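Local coordinates for protein porin (PDB 5DL7) that probably forms a beta-barrel channel through the outer membrane of Acinetobacter baumannii for small solutes, perhaps vanillate among them, at residues 57-62 / 68-73; 106-111 / 140-145; 166-171 / 175-180; 202-207 / 211-216; 374-377 / 383-386. One frame throughout, in Å; residues are numbered along the deposited sequence.

Interaction 1: residues 57-62 / 68-73; sequences GQSGYT and FGVDVL
Phe68 is joined to Thr62 by two bonds. Its carbonyl accepts the amide of Thr62 (Thr62 N to Phe68 O 2.9 Å), while its own amide binds the hydroxyl (Phe68 N to Thr62 OG1 2.9 Å). That hydroxyl lies between the backbone N and the carbonyl carbon of Thr62 (chi1 53°), turned back to the partner strand and near the plane of the Phe68 ring at its edge. Gly69, with no side chain, lets the hydroxyl of Ser59 approach closely, Ser59 OG lying 3.5 Å from Gly69 CA. The Tyr61 ring comes obliquely up to the peptide joining Phe68 and Gly69. At Val70 a side chain replaces a backbone acceptor: Val70 N points almost straight at Ser59 OG (3.0 Å, 172°), and Ser59 N answers to Val70 O at 3.0 Å. Serine suits the place because its short hydroxyl prolongs the pairing toward the turn of the antiparallel hairpin formed by strands 46-58 and 66-79 of the porin barrel. Asp71 faces Gln58 in a non-hydrogen-bonded pair. Its OD1 reaches over the backbone to within 3.1 Å of Gln58 CA, with carboxylate and amide planes 78° apart. OD1 forms a salt bridge with Lys114, whose amine also binds Ser59 O and whose charge lies against the Tyr61 ring. Val72 points to the other face and pairs with Gly57 through two backbone bonds, the first from Gly57 N to Val72 O (2.9 Å). Its branch CG1 rests 4.1 Å from Gly57 N, over a backbone bare of any side chain, and Val72 also packs on Phe55, Ile109 and Ile111.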
# COMPACT_ATOMS: atom_id res chain seq x y z
N GLY A 57 -5.88 -15.59 -11.57
CA GLY A 57 -5.51 -16.61 -12.53
C GLY A 57 -4.48 -15.94 -13.50
O GLY A 57 -4.71 -14.81 -13.93
N GLN A 58 -3.37 -16.61 -13.85
CA GLN A 58 -2.41 -16.07 -14.81
C GLN A 58 -1.99 -17.17 -15.71
O GLN A 58 -1.43 -18.10 -15.17
CB GLN A 58 -1.20 -15.41 -14.00
CG GLN A 58 -1.55 -14.49 -12.91
CD GLN A 58 -0.38 -14.04 -12.06
OE1 GLN A 58 -0.40 -14.11 -10.85
NE2 GLN A 58 0.57 -13.44 -12.67
N SER A 59 -2.36 -17.17 -17.03
CA SER A 59 -2.09 -18.23 -17.92
C SER A 59 -0.56 -18.12 -18.29
O SER A 59 0.09 -17.19 -17.99
CB SER A 59 -2.89 -18.26 -19.18
OG SER A 59 -2.38 -17.15 -19.94
N GLY A 60 -0.01 -19.22 -18.82
CA GLY A 60 1.28 -19.10 -19.50
C GLY A 60 1.00 -18.56 -20.90
O GLY A 60 -0.12 -18.09 -21.22
N TYR A 61 1.98 -18.71 -21.78
CA TYR A 61 1.94 -18.13 -23.10
C TYR A 61 1.83 -19.13 -24.17
O TYR A 61 2.42 -20.24 -24.10
CB TYR A 61 3.21 -17.21 -23.20
CG TYR A 61 3.16 -15.97 -22.45
CD1 TYR A 61 2.56 -14.81 -23.03
CD2 TYR A 61 3.72 -15.82 -21.18
CE1 TYR A 61 2.54 -13.64 -22.41
CE2 TYR A 61 3.74 -14.63 -20.54
CZ TYR A 61 3.18 -13.48 -21.16
OH TYR A 61 3.19 -12.31 -20.51
N THR A 62 1.07 -18.83 -25.24
CA THR A 62 1.00 -19.66 -26.39
C THR A 62 2.43 -19.80 -27.07
O THR A 62 3.31 -18.96 -26.93
CB THR A 62 -0.12 -19.30 -27.50
OG1 THR A 62 0.01 -17.95 -27.88
CG2 THR A 62 -1.56 -19.33 -27.00
N PHE A 68 0.83 -15.52 -26.57
CA PHE A 68 -0.33 -14.74 -26.03
C PHE A 68 -0.83 -15.42 -24.80
O PHE A 68 -0.73 -16.63 -24.65
CB PHE A 68 -1.40 -14.65 -27.04
CG PHE A 68 -1.03 -13.84 -28.24
CD1 PHE A 68 -0.99 -12.44 -28.15
CD2 PHE A 68 -0.64 -14.45 -29.41
CE1 PHE A 68 -0.57 -11.70 -29.26
CE2 PHE A 68 -0.34 -13.72 -30.52
CZ PHE A 68 -0.29 -12.35 -30.45
N GLY A 69 -1.36 -14.66 -23.90
CA GLY A 69 -2.07 -15.23 -22.79
C GLY A 69 -3.05 -14.24 -22.14
O GLY A 69 -3.38 -13.21 -22.72
N VAL A 70 -3.59 -14.66 -21.00
CA VAL A 70 -4.67 -13.89 -20.33
C VAL A 70 -4.52 -14.03 -18.84
O VAL A 70 -4.14 -15.10 -18.35
CB VAL A 70 -6.00 -14.34 -20.90
CG1 VAL A 70 -6.21 -15.83 -20.75
CG2 VAL A 70 -7.13 -13.66 -20.13
N ASP A 71 -4.83 -13.02 -18.08
CA ASP A 71 -4.81 -13.10 -16.62
C ASP A 71 -6.27 -12.54 -16.20
O ASP A 71 -6.93 -11.80 -16.90
CB ASP A 71 -3.87 -12.17 -15.92
CG ASP A 71 -2.31 -12.41 -16.25
OD1 ASP A 71 -2.04 -13.56 -16.60
OD2 ASP A 71 -1.44 -11.40 -16.19
N VAL A 72 -6.74 -12.97 -15.07
CA VAL A 72 -8.04 -12.60 -14.59
C VAL A 72 -7.94 -12.37 -13.07
O VAL A 72 -7.21 -13.10 -12.32
CB VAL A 72 -9.05 -13.56 -14.98
CG1 VAL A 72 -8.80 -14.86 -14.34
CG2 VAL A 72 -10.49 -13.20 -14.53
N LEU A 73 -8.70 -11.38 -12.55
CA LEU A 73 -8.78 -11.18 -11.11
C LEU A 73 -10.36 -11.08 -10.85
O LEU A 73 -10.90 -10.12 -11.30
CB LEU A 73 -8.12 -9.96 -10.76
CG LEU A 73 -8.05 -9.55 -9.31
CD1 LEU A 73 -7.28 -10.58 -8.43
CD2 LEU A 73 -7.55 -8.15 -9.19

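Interaction 2: residues 106-111 / 140-145; sequences YGKIGI and RLFPQT
Lys108 NZ, at the end of a chain whose CE rests on Phe142, is gripped by three oxygens: the carbonyls of Ser174 and Arg172, and a water 2.8 Å from NZ (water 2). The same water lies 2.7 Å from Pro143 O, so the ammonium is linked through it to the loop 140-145 without touching its backbone. Lysine suits this place because its extended chain crosses the gap to the loop, its last methylene, CE, bearing on the ring while the charge reaches a cluster of carbonyls. Lys108 CE stands 3.9 Å from Phe142 CD2. That ring turns its edge to the face of Tyr106, an offset edge-to-face pair with the planes at 63° and the centroids 5.1 Å apart. The phenol end of Tyr106 is the part engaged, Tyr106 CZ lying 3.5 Å from Phe142 CD2. With chi1 at 68°, Tyr106 sends its ring out from the strand, bringing the hydroxyl end to Leu141 and Phe142. Leu141 CD2 lies over one face of the Phe142 ring and also touches Tyr106 CE1 at 4.2 Å, so that it meets both rings. The Tyr106 hydroxyl bonds to Leu93 O and accepts from water 1, which takes the amide proton of Leu141 at 3.0 Å from Leu141 N. All four touching residues are buried, and the polar ends of Tyr106 and Lys108 are satisfied by carbonyls and water. A loop folded against the inward face of a barrel strand, here 105-117, is a familiar feature of porins, where such loops often narrow the channel; this one probably lies in that setting.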
# COMPACT_ATOMS: atom_id res chain seq x y z
N TYR A 106 -20.63 -6.58 -3.00
CA TYR A 106 -20.08 -5.99 -4.18
C TYR A 106 -19.17 -6.92 -4.85
O TYR A 106 -18.34 -7.66 -4.15
CB TYR A 106 -19.41 -4.67 -3.97
CG TYR A 106 -18.05 -4.55 -3.16
CD1 TYR A 106 -17.95 -5.01 -1.84
CD2 TYR A 106 -16.94 -3.86 -3.70
CE1 TYR A 106 -16.72 -4.79 -1.09
CE2 TYR A 106 -15.70 -3.63 -2.97
CZ TYR A 106 -15.67 -4.15 -1.61
OH TYR A 106 -14.55 -3.85 -0.91
N GLY A 107 -19.19 -6.87 -6.18
CA GLY A 107 -18.47 -7.85 -7.00
C GLY A 107 -17.77 -7.16 -8.16
O GLY A 107 -18.27 -6.11 -8.56
N LYS A 108 -16.61 -7.67 -8.70
CA LYS A 108 -15.95 -6.97 -9.79
C LYS A 108 -14.89 -7.88 -10.41
O LYS A 108 -14.46 -8.90 -9.74
CB LYS A 108 -15.31 -5.65 -9.46
CG LYS A 108 -14.65 -5.60 -8.07
CD LYS A 108 -13.91 -4.37 -7.76
CE LYS A 108 -13.54 -4.28 -6.31
NZ LYS A 108 -12.81 -3.06 -5.97
N ILE A 109 -14.70 -7.74 -11.67
CA ILE A 109 -13.81 -8.66 -12.39
C ILE A 109 -12.82 -7.82 -13.19
O ILE A 109 -13.25 -6.86 -13.89
CB ILE A 109 -14.48 -9.74 -13.19
CG1 ILE A 109 -13.45 -10.57 -13.99
CG2 ILE A 109 -15.41 -9.19 -14.28
CD1 ILE A 109 -14.04 -11.85 -14.49
N GLY A 110 -11.52 -8.11 -13.14
CA GLY A 110 -10.51 -7.57 -14.04
C GLY A 110 -9.87 -8.55 -14.96
O GLY A 110 -9.71 -9.67 -14.60
N ILE A 111 -9.76 -8.22 -16.20
CA ILE A 111 -9.18 -9.13 -17.21
C ILE A 111 -7.99 -8.43 -17.89
O ILE A 111 -8.05 -7.23 -18.12
CB ILE A 111 -10.16 -9.33 -18.34
CG1 ILE A 111 -11.55 -9.62 -17.77
CG2 ILE A 111 -9.66 -10.37 -19.25
CD1 ILE A 111 -11.80 -11.07 -17.53
N ARG A 140 -7.08 -2.85 2.05
CA ARG A 140 -8.49 -3.10 2.36
C ARG A 140 -8.90 -4.46 1.89
O ARG A 140 -8.05 -5.40 1.88
CB ARG A 140 -9.40 -1.86 2.08
CG ARG A 140 -9.09 -0.61 2.81
CD ARG A 140 -9.35 -0.67 4.31
NE ARG A 140 -9.00 0.62 4.89
CZ ARG A 140 -7.81 1.08 5.20
NH1 ARG A 140 -6.70 0.35 5.03
NH2 ARG A 140 -7.63 2.34 5.59
N LEU A 141 -10.13 -4.70 1.47
CA LEU A 141 -10.55 -6.00 1.21
C LEU A 141 -9.98 -6.51 -0.09
O LEU A 141 -9.69 -7.67 -0.22
CB LEU A 141 -12.08 -6.07 1.22
CG LEU A 141 -12.68 -7.45 1.14
CD1 LEU A 141 -12.37 -8.22 2.47
CD2 LEU A 141 -14.22 -7.45 0.94
N PHE A 142 -10.02 -5.69 -1.13
CA PHE A 142 -9.61 -6.02 -2.50
C PHE A 142 -8.58 -5.04 -2.95
O PHE A 142 -8.59 -3.89 -2.58
CB PHE A 142 -10.87 -5.88 -3.43
CG PHE A 142 -11.96 -6.76 -3.07
CD1 PHE A 142 -11.78 -8.14 -2.87
CD2 PHE A 142 -13.30 -6.38 -3.02
CE1 PHE A 142 -12.79 -9.04 -2.53
CE2 PHE A 142 -14.27 -7.29 -2.68
CZ PHE A 142 -14.04 -8.62 -2.49
N PRO A 143 -7.75 -5.42 -3.92
CA PRO A 143 -6.72 -4.52 -4.45
C PRO A 143 -7.33 -3.41 -5.30
O PRO A 143 -8.28 -3.66 -5.99
CB PRO A 143 -5.91 -5.46 -5.42
CG PRO A 143 -6.72 -6.60 -5.71
CD PRO A 143 -7.66 -6.78 -4.49
N GLN A 144 -6.78 -2.24 -5.20
CA GLN A 144 -6.91 -1.17 -6.22
C GLN A 144 -6.42 -1.68 -7.55
O GLN A 144 -5.38 -2.37 -7.62
CB GLN A 144 -6.18 0.01 -5.71
CG GLN A 144 -6.32 1.23 -6.48
CD GLN A 144 -5.30 2.28 -5.96
OE1 GLN A 144 -4.14 1.90 -5.65
NE2 GLN A 144 -5.65 3.50 -5.97
N THR A 145 -7.18 -1.35 -8.64
CA THR A 145 -6.71 -1.71 -9.93
C THR A 145 -6.75 -0.48 -10.86
O THR A 145 -7.44 0.46 -10.62
CB THR A 145 -7.38 -2.93 -10.62
OG1 THR A 145 -8.73 -2.66 -10.98
CG2 THR A 145 -7.32 -4.22 -9.70
O HOH W 1 -11.88 -2.84 -0.08
O HOH W 2 -10.43 -2.65 -7.35

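Interaction 3: residues 166-171 / 175-180; sequences VDEVRQ and IRYTDV
Arg170 crosses the face of Tyr177, touching it with CB and again with the guanidinium. Its CB stands over the middle of the ring, 3.5 Å from the centroid and 11° off the ring normal, a CH-pi contact. CG then passes beside the carbonyl of Arg176, and CD beside that of Ile175. A bend at chi3 (55°) turns the chain so that the flat end comes down over the ring's rim: Tyr177 CE2 sits 3.6 Å from Arg170 CZ, above the centre of the guanidinium, which is inclined to the ring. At the tip, NH1 gives a hydrogen bond to Ile175 O (3.2 Å), with the oxygen near the guanidinium plane, though NH1 reaches it from above the carbonyl plane. NH2 binds Ile109 O on another strand, so both ends of the group fix its rotation. Tyrosine suits the spot twice over, its face serving arginine and its hydroxyl bonding to Asp126 and Thr145. In the backbone, Val169 and Thr178 form a single antiparallel hydrogen-bonded bridge, Thr178 N to Val169 O being 2.8 Å. Val180 CG1 leans on the Glu168 backbone, 3.7 Å from Glu168 C, and water 3 accepts from Gln171 N while donating to Arg176 O. The contact is a tight reversal in which a loop folds back on the end of barrel strand 159-170, with Ile175 about 6 Å, side chain to side chain, from the calcium ligand Asp103.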
# COMPACT_ATOMS: atom_id res chain seq x y z
N VAL A 166 -1.97 4.53 -17.93
CA VAL A 166 -3.25 4.17 -17.47
C VAL A 166 -4.19 5.40 -17.49
O VAL A 166 -3.69 6.54 -17.39
CB VAL A 166 -3.24 3.62 -15.96
CG1 VAL A 166 -2.48 2.26 -16.00
CG2 VAL A 166 -2.68 4.55 -14.97
N ASP A 167 -5.45 5.11 -17.66
CA ASP A 167 -6.37 6.25 -17.70
C ASP A 167 -7.56 6.07 -16.77
O ASP A 167 -8.38 6.91 -16.87
CB ASP A 167 -6.88 6.50 -19.11
CG ASP A 167 -7.59 5.34 -19.74
OD1 ASP A 167 -7.75 4.23 -19.21
OD2 ASP A 167 -7.81 5.50 -20.98
N GLU A 168 -7.74 4.96 -16.03
CA GLU A 168 -8.84 4.91 -15.08
C GLU A 168 -8.31 4.05 -13.92
O GLU A 168 -7.40 3.23 -14.16
CB GLU A 168 -10.06 4.17 -15.73
CG GLU A 168 -10.52 4.77 -16.98
CD GLU A 168 -11.78 4.02 -17.43
OE1 GLU A 168 -11.69 2.92 -18.00
OE2 GLU A 168 -12.81 4.47 -16.90
N VAL A 169 -8.97 4.18 -12.81
CA VAL A 169 -8.67 3.50 -11.58
C VAL A 169 -9.95 2.90 -11.02
O VAL A 169 -11.02 3.57 -11.08
CB VAL A 169 -7.97 4.45 -10.57
CG1 VAL A 169 -8.83 5.62 -10.11
CG2 VAL A 169 -7.47 3.65 -9.33
N ARG A 170 -9.91 1.65 -10.47
CA ARG A 170 -11.07 1.20 -9.74
C ARG A 170 -10.62 1.01 -8.27
O ARG A 170 -9.81 0.12 -8.01
CB ARG A 170 -11.54 -0.11 -10.34
CG ARG A 170 -12.72 -0.70 -9.57
CD ARG A 170 -13.65 -1.60 -10.33
NE ARG A 170 -13.00 -2.72 -10.99
CZ ARG A 170 -13.61 -3.47 -11.88
NH1 ARG A 170 -14.89 -3.17 -12.18
NH2 ARG A 170 -13.01 -4.50 -12.47
N GLN A 171 -11.13 1.84 -7.44
CA GLN A 171 -10.70 1.93 -6.03
C GLN A 171 -11.08 0.60 -5.34
O GLN A 171 -12.00 -0.10 -5.72
CB GLN A 171 -11.21 3.08 -5.30
CG GLN A 171 -10.94 4.45 -5.97
CD GLN A 171 -9.39 4.82 -5.95
OE1 GLN A 171 -8.53 3.97 -5.78
NE2 GLN A 171 -9.09 6.06 -6.46
N ILE A 175 -17.06 -0.62 -7.15
CA ILE A 175 -17.25 -1.43 -8.30
C ILE A 175 -17.02 -0.69 -9.61
O ILE A 175 -17.07 -1.39 -10.69
CB ILE A 175 -18.60 -2.11 -8.40
CG1 ILE A 175 -19.78 -1.11 -8.47
CG2 ILE A 175 -18.89 -2.98 -7.18
CD1 ILE A 175 -21.21 -1.68 -8.51
N ARG A 176 -16.90 0.61 -9.55
CA ARG A 176 -16.80 1.43 -10.85
C ARG A 176 -15.33 1.93 -11.15
O ARG A 176 -14.61 2.24 -10.17
CB ARG A 176 -17.61 2.72 -10.63
CG ARG A 176 -19.10 2.49 -10.37
CD ARG A 176 -19.92 3.77 -10.36
NE ARG A 176 -19.33 4.71 -9.39
CZ ARG A 176 -18.65 5.86 -9.66
NH1 ARG A 176 -18.53 6.38 -10.89
NH2 ARG A 176 -18.17 6.56 -8.65
N TYR A 177 -14.93 1.90 -12.39
CA TYR A 177 -13.75 2.68 -12.80
C TYR A 177 -14.03 4.10 -12.84
O TYR A 177 -15.11 4.50 -13.33
CB TYR A 177 -13.23 2.21 -14.16
CG TYR A 177 -12.38 1.06 -14.05
CD1 TYR A 177 -11.02 1.37 -13.70
CD2 TYR A 177 -12.81 -0.16 -14.16
CE1 TYR A 177 -10.19 0.40 -13.58
CE2 TYR A 177 -11.88 -1.23 -14.05
CZ TYR A 177 -10.61 -0.88 -13.76
OH TYR A 177 -9.43 -1.67 -13.51
N THR A 178 -13.12 4.92 -12.36
CA THR A 178 -13.25 6.35 -12.28
C THR A 178 -11.93 6.94 -12.81
O THR A 178 -10.95 6.21 -13.12
CB THR A 178 -13.56 6.80 -10.87
OG1 THR A 178 -12.57 6.29 -9.90
CG2 THR A 178 -14.95 6.27 -10.32
N ASP A 179 -11.86 8.25 -12.96
CA ASP A 179 -10.63 8.86 -13.48
C ASP A 179 -9.50 8.79 -12.44
O ASP A 179 -9.69 8.94 -11.18
CB ASP A 179 -10.89 10.31 -13.90
CG ASP A 179 -11.72 10.40 -15.18
OD1 ASP A 179 -12.01 9.45 -15.86
OD2 ASP A 179 -12.11 11.48 -15.45
N VAL A 180 -8.30 8.64 -12.96
CA VAL A 180 -7.11 8.70 -12.07
C VAL A 180 -6.98 10.16 -11.50
O VAL A 180 -7.45 11.12 -12.06
CB VAL A 180 -5.80 8.25 -12.81
CG1 VAL A 180 -6.00 6.86 -13.38
CG2 VAL A 180 -5.50 9.14 -14.06
O HOH W 3 -13.19 3.73 -8.45

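Interaction 4: residues 202-207 / 211-216; sequences GGSYQL and RLRAYH
Ser204 has OG trans to its backbone N (chi1 173°), and Arg211 carries CG in the same sense; both torsions direct the groups along the same face of the hairpin, where Ser204 OG lies 3.3 Å from Arg211 CD. Tyr215, its CG beside the backbone N (chi1 -64°), folds its ring back across the partner strand. Tyr215 CD1 comes within 3.5 Å of Gly202 CA, and CE1 rests as close to the amide nitrogen of Gly203. Glycine suits position 202 because a side chain there would run into the phenol ring, and Gly202 also adopts backbone angles that strongly favour glycine. Beyond Ser204, the guanidinium groups of Arg211 and Arg213 overlap, Arg211 NH2 standing 3.4 Å above the plane of Arg213. Asn231 OD1 takes the NE proton of Arg211 and helps to set its orientation. Gln206 OE1 completes this polar face beside Arg211 CB, at 3.8 Å. On the other face Leu212 pairs with Tyr205, and its CD1 meets Leu207 CD1 at 4.4 Å. Four backbone hydrogen bonds join the strands, the shortest from Tyr205 N to Leu212 O (2.8 Å). This antiparallel hairpin sits in the barrel wall between strand 159-170, beside 198-206, and strand 223-235, beside 210-219, while Pro132 and Thr133 cover Tyr215.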
# COMPACT_ATOMS: atom_id res chain seq x y z
N GLY A 202 10.57 3.24 -15.85
CA GLY A 202 11.87 3.22 -15.18
C GLY A 202 12.37 1.79 -15.11
O GLY A 202 12.04 0.91 -15.93
N GLY A 203 13.16 1.57 -14.14
CA GLY A 203 13.80 0.27 -14.02
C GLY A 203 14.24 -0.08 -12.61
O GLY A 203 14.41 0.76 -11.75
N SER A 204 14.54 -1.36 -12.42
CA SER A 204 15.02 -1.94 -11.14
C SER A 204 16.20 -2.88 -11.46
O SER A 204 16.02 -3.74 -12.32
CB SER A 204 13.79 -2.70 -10.54
OG SER A 204 14.24 -3.40 -9.38
N TYR A 205 17.33 -2.63 -10.84
CA TYR A 205 18.51 -3.37 -11.08
C TYR A 205 18.88 -4.16 -9.86
O TYR A 205 19.05 -3.61 -8.77
CB TYR A 205 19.62 -2.39 -11.31
CG TYR A 205 20.90 -3.02 -11.70
CD1 TYR A 205 20.94 -4.10 -12.53
CD2 TYR A 205 22.12 -2.57 -11.25
CE1 TYR A 205 22.18 -4.73 -12.91
CE2 TYR A 205 23.34 -3.11 -11.73
CZ TYR A 205 23.34 -4.23 -12.44
OH TYR A 205 24.52 -4.82 -12.89
N GLN A 206 19.06 -5.49 -10.04
CA GLN A 206 19.32 -6.32 -8.87
C GLN A 206 20.76 -6.66 -8.75
O GLN A 206 21.24 -7.38 -9.64
CB GLN A 206 18.39 -7.57 -8.91
CG GLN A 206 18.50 -8.50 -7.67
CD GLN A 206 17.86 -8.01 -6.38
OE1 GLN A 206 16.67 -7.77 -6.32
NE2 GLN A 206 18.69 -7.85 -5.31
N LEU A 207 21.48 -6.17 -7.75
CA LEU A 207 22.86 -6.59 -7.37
C LEU A 207 22.86 -7.82 -6.49
O LEU A 207 21.76 -8.41 -6.22
CB LEU A 207 23.66 -5.48 -6.67
CG LEU A 207 23.50 -4.19 -7.45
CD1 LEU A 207 24.29 -3.10 -6.72
CD2 LEU A 207 24.09 -4.52 -8.82
N ARG A 211 19.19 -3.84 -4.39
CA ARG A 211 18.37 -3.55 -5.58
C ARG A 211 18.40 -2.05 -5.67
O ARG A 211 18.09 -1.36 -4.65
CB ARG A 211 16.99 -4.09 -5.39
CG ARG A 211 15.97 -3.68 -6.46
CD ARG A 211 14.59 -4.33 -6.26
NE ARG A 211 13.88 -3.74 -5.11
CZ ARG A 211 12.55 -3.70 -4.94
NH1 ARG A 211 11.81 -4.46 -5.76
NH2 ARG A 211 12.00 -3.17 -3.84
N LEU A 212 18.53 -1.50 -6.86
CA LEU A 212 18.54 -0.01 -7.11
C LEU A 212 17.40 0.27 -8.09
O LEU A 212 17.19 -0.51 -9.00
CB LEU A 212 19.83 0.40 -7.81
CG LEU A 212 21.12 0.03 -7.18
CD1 LEU A 212 22.31 0.61 -7.97
CD2 LEU A 212 21.30 0.28 -5.72
N ARG A 213 16.55 1.31 -7.90
CA ARG A 213 15.38 1.55 -8.64
C ARG A 213 15.35 3.07 -8.95
O ARG A 213 15.73 3.95 -8.14
CB ARG A 213 14.16 1.21 -7.86
CG ARG A 213 14.13 -0.29 -7.46
CD ARG A 213 12.79 -0.68 -6.94
NE ARG A 213 12.65 -0.05 -5.62
CZ ARG A 213 11.48 0.09 -4.93
NH1 ARG A 213 10.36 -0.32 -5.48
NH2 ARG A 213 11.39 0.56 -3.65
N ALA A 214 14.76 3.35 -10.13
CA ALA A 214 14.61 4.74 -10.62
C ALA A 214 13.35 4.71 -11.49
O ALA A 214 13.24 3.94 -12.40
CB ALA A 214 15.80 5.25 -11.36
N TYR A 215 12.48 5.70 -11.26
CA TYR A 215 11.29 5.83 -12.09
C TYR A 215 10.95 7.32 -12.24
O TYR A 215 11.23 8.17 -11.38
CB TYR A 215 10.03 5.16 -11.46
CG TYR A 215 10.18 3.67 -11.31
CD1 TYR A 215 9.91 2.82 -12.33
CD2 TYR A 215 10.65 3.22 -10.07
CE1 TYR A 215 10.22 1.43 -12.21
CE2 TYR A 215 10.92 1.83 -9.94
CZ TYR A 215 10.71 1.03 -10.98
OH TYR A 215 10.98 -0.32 -10.77
N HIS A 216 10.32 7.62 -13.33
CA HIS A 216 9.69 8.91 -13.64
C HIS A 216 8.17 8.70 -13.89
O HIS A 216 7.79 7.73 -14.48
CB HIS A 216 10.34 9.62 -14.88
CG HIS A 216 9.52 10.76 -15.42
ND1 HIS A 216 9.47 11.99 -14.80
CD2 HIS A 216 8.62 10.82 -16.43
CE1 HIS A 216 8.61 12.76 -15.43
NE2 HIS A 216 8.14 12.12 -16.46

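Interaction 5: residues 374-377 / 383-386; sequences YKIP and GLGM
Ile376 and Leu384 run alongside each other in the same direction, with the end of one chain against the end of the other: Ile376 CD1 is 3.7 Å from Leu384 CD2. Branched aliphatic residues fit here because they fill the flank of the chain where the hairpin starts to turn. Met386 adds its methyl group, CE sitting 4.4 Å from Ile376 CD1. The same CE meets the edge of the Tyr374 ring, near its plane, at 4.1 Å from Tyr374 CD2. Methionine can do both because its flexible chain, set off by a chi1 of 64° and bending again further out, runs alongside the tyrosine. Inside this layer the backbones pair antiparallel. Tyr374 and Met386 exchange two bonds, the shorter from Met386 N to Tyr374 O (2.7 Å), and Ile376 N binds Leu384 O at 2.9 Å. On the other face Lys375 pairs with Gly385. Gly383 has a positive phi (99°), which glycine tolerates readily where the turn joins strand 384-395. A largely apolar face, with the Met386 side chain about 7 Å from a bound detergent molecule, and a lysine on the other face are consistent with a barrel wall whose apolar side meets the membrane.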
# COMPACT_ATOMS: atom_id res chain seq x y z
N TYR A 374 0.07 -15.19 12.28
CA TYR A 374 0.34 -16.57 12.30
C TYR A 374 -0.17 -17.24 11.05
O TYR A 374 -1.37 -17.04 10.70
CB TYR A 374 -0.32 -17.28 13.48
CG TYR A 374 -0.06 -18.74 13.57
CD1 TYR A 374 1.24 -19.25 13.68
CD2 TYR A 374 -1.09 -19.64 13.54
CE1 TYR A 374 1.49 -20.59 13.68
CE2 TYR A 374 -0.78 -21.01 13.55
CZ TYR A 374 0.51 -21.41 13.64
OH TYR A 374 0.66 -22.76 13.70
N LYS A 375 0.75 -17.90 10.37
CA LYS A 375 0.37 -18.72 9.18
C LYS A 375 0.72 -20.15 9.39
O LYS A 375 1.84 -20.46 9.63
CB LYS A 375 1.10 -18.22 7.95
CG LYS A 375 0.94 -16.83 7.38
CD LYS A 375 1.40 -17.02 5.89
CE LYS A 375 1.38 -18.51 5.49
NZ LYS A 375 0.97 -18.77 4.11
N ILE A 376 -0.27 -21.01 9.33
CA ILE A 376 -0.09 -22.39 9.60
C ILE A 376 0.94 -23.05 8.59
O ILE A 376 0.80 -22.88 7.44
CB ILE A 376 -1.45 -23.14 9.56
CG1 ILE A 376 -2.21 -22.72 10.75
CG2 ILE A 376 -1.29 -24.67 9.51
CD1 ILE A 376 -3.66 -23.03 10.74
N PRO A 377 2.04 -23.70 9.11
CA PRO A 377 3.16 -23.99 8.22
C PRO A 377 3.00 -25.42 7.56
O PRO A 377 3.59 -25.59 6.50
CB PRO A 377 4.38 -23.98 9.17
CG PRO A 377 3.82 -24.37 10.48
CD PRO A 377 2.50 -23.62 10.50
N GLY A 383 -1.67 -22.95 4.96
CA GLY A 383 -2.19 -21.83 4.17
C GLY A 383 -3.17 -20.89 4.92
O GLY A 383 -3.59 -19.88 4.33
N LEU A 384 -3.64 -21.28 6.11
CA LEU A 384 -4.59 -20.53 6.86
C LEU A 384 -3.72 -19.50 7.60
O LEU A 384 -2.68 -19.88 8.08
CB LEU A 384 -5.39 -21.35 7.83
CG LEU A 384 -6.34 -20.56 8.76
CD1 LEU A 384 -7.51 -20.00 7.99
CD2 LEU A 384 -6.87 -21.61 9.68
N GLY A 385 -4.11 -18.25 7.58
CA GLY A 385 -3.34 -17.19 8.24
C GLY A 385 -4.25 -16.36 9.07
O GLY A 385 -5.44 -16.12 8.70
N MET A 386 -3.69 -15.74 10.10
CA MET A 386 -4.49 -14.84 10.90
C MET A 386 -3.57 -13.69 11.39
O MET A 386 -2.39 -13.92 11.53
CB MET A 386 -5.13 -15.64 11.95
CG MET A 386 -4.39 -16.34 12.98
SD MET A 386 -5.39 -17.91 13.41
CE MET A 386 -4.90 -19.13 12.23

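How the interactions relate
From the N terminus, interaction 1 closes the short loop between strands 46-58 and 66-79. Strand 105-117 pairs next to 66-79, so interaction 2 begins directly beside it, with Leu73 O taking the amide of Gly110, and then spans a much longer stretch to a loop inside the barrel. Interaction 3 is again local, but it touches interaction 2: Thr145 O meets Arg170 N, and Ile109 O meets Arg170 NH2. Interaction 4 closes the next hairpin, its strand 198-206 neighbouring 159-170, and interaction 5 a late one. The five follow in series, none enclosing or crossing another; the hairpins of interactions 1, 4 and 5 lie in the barrel wall, while interactions 2 and 3 tie loops to wall strands 105-117 and 159-170.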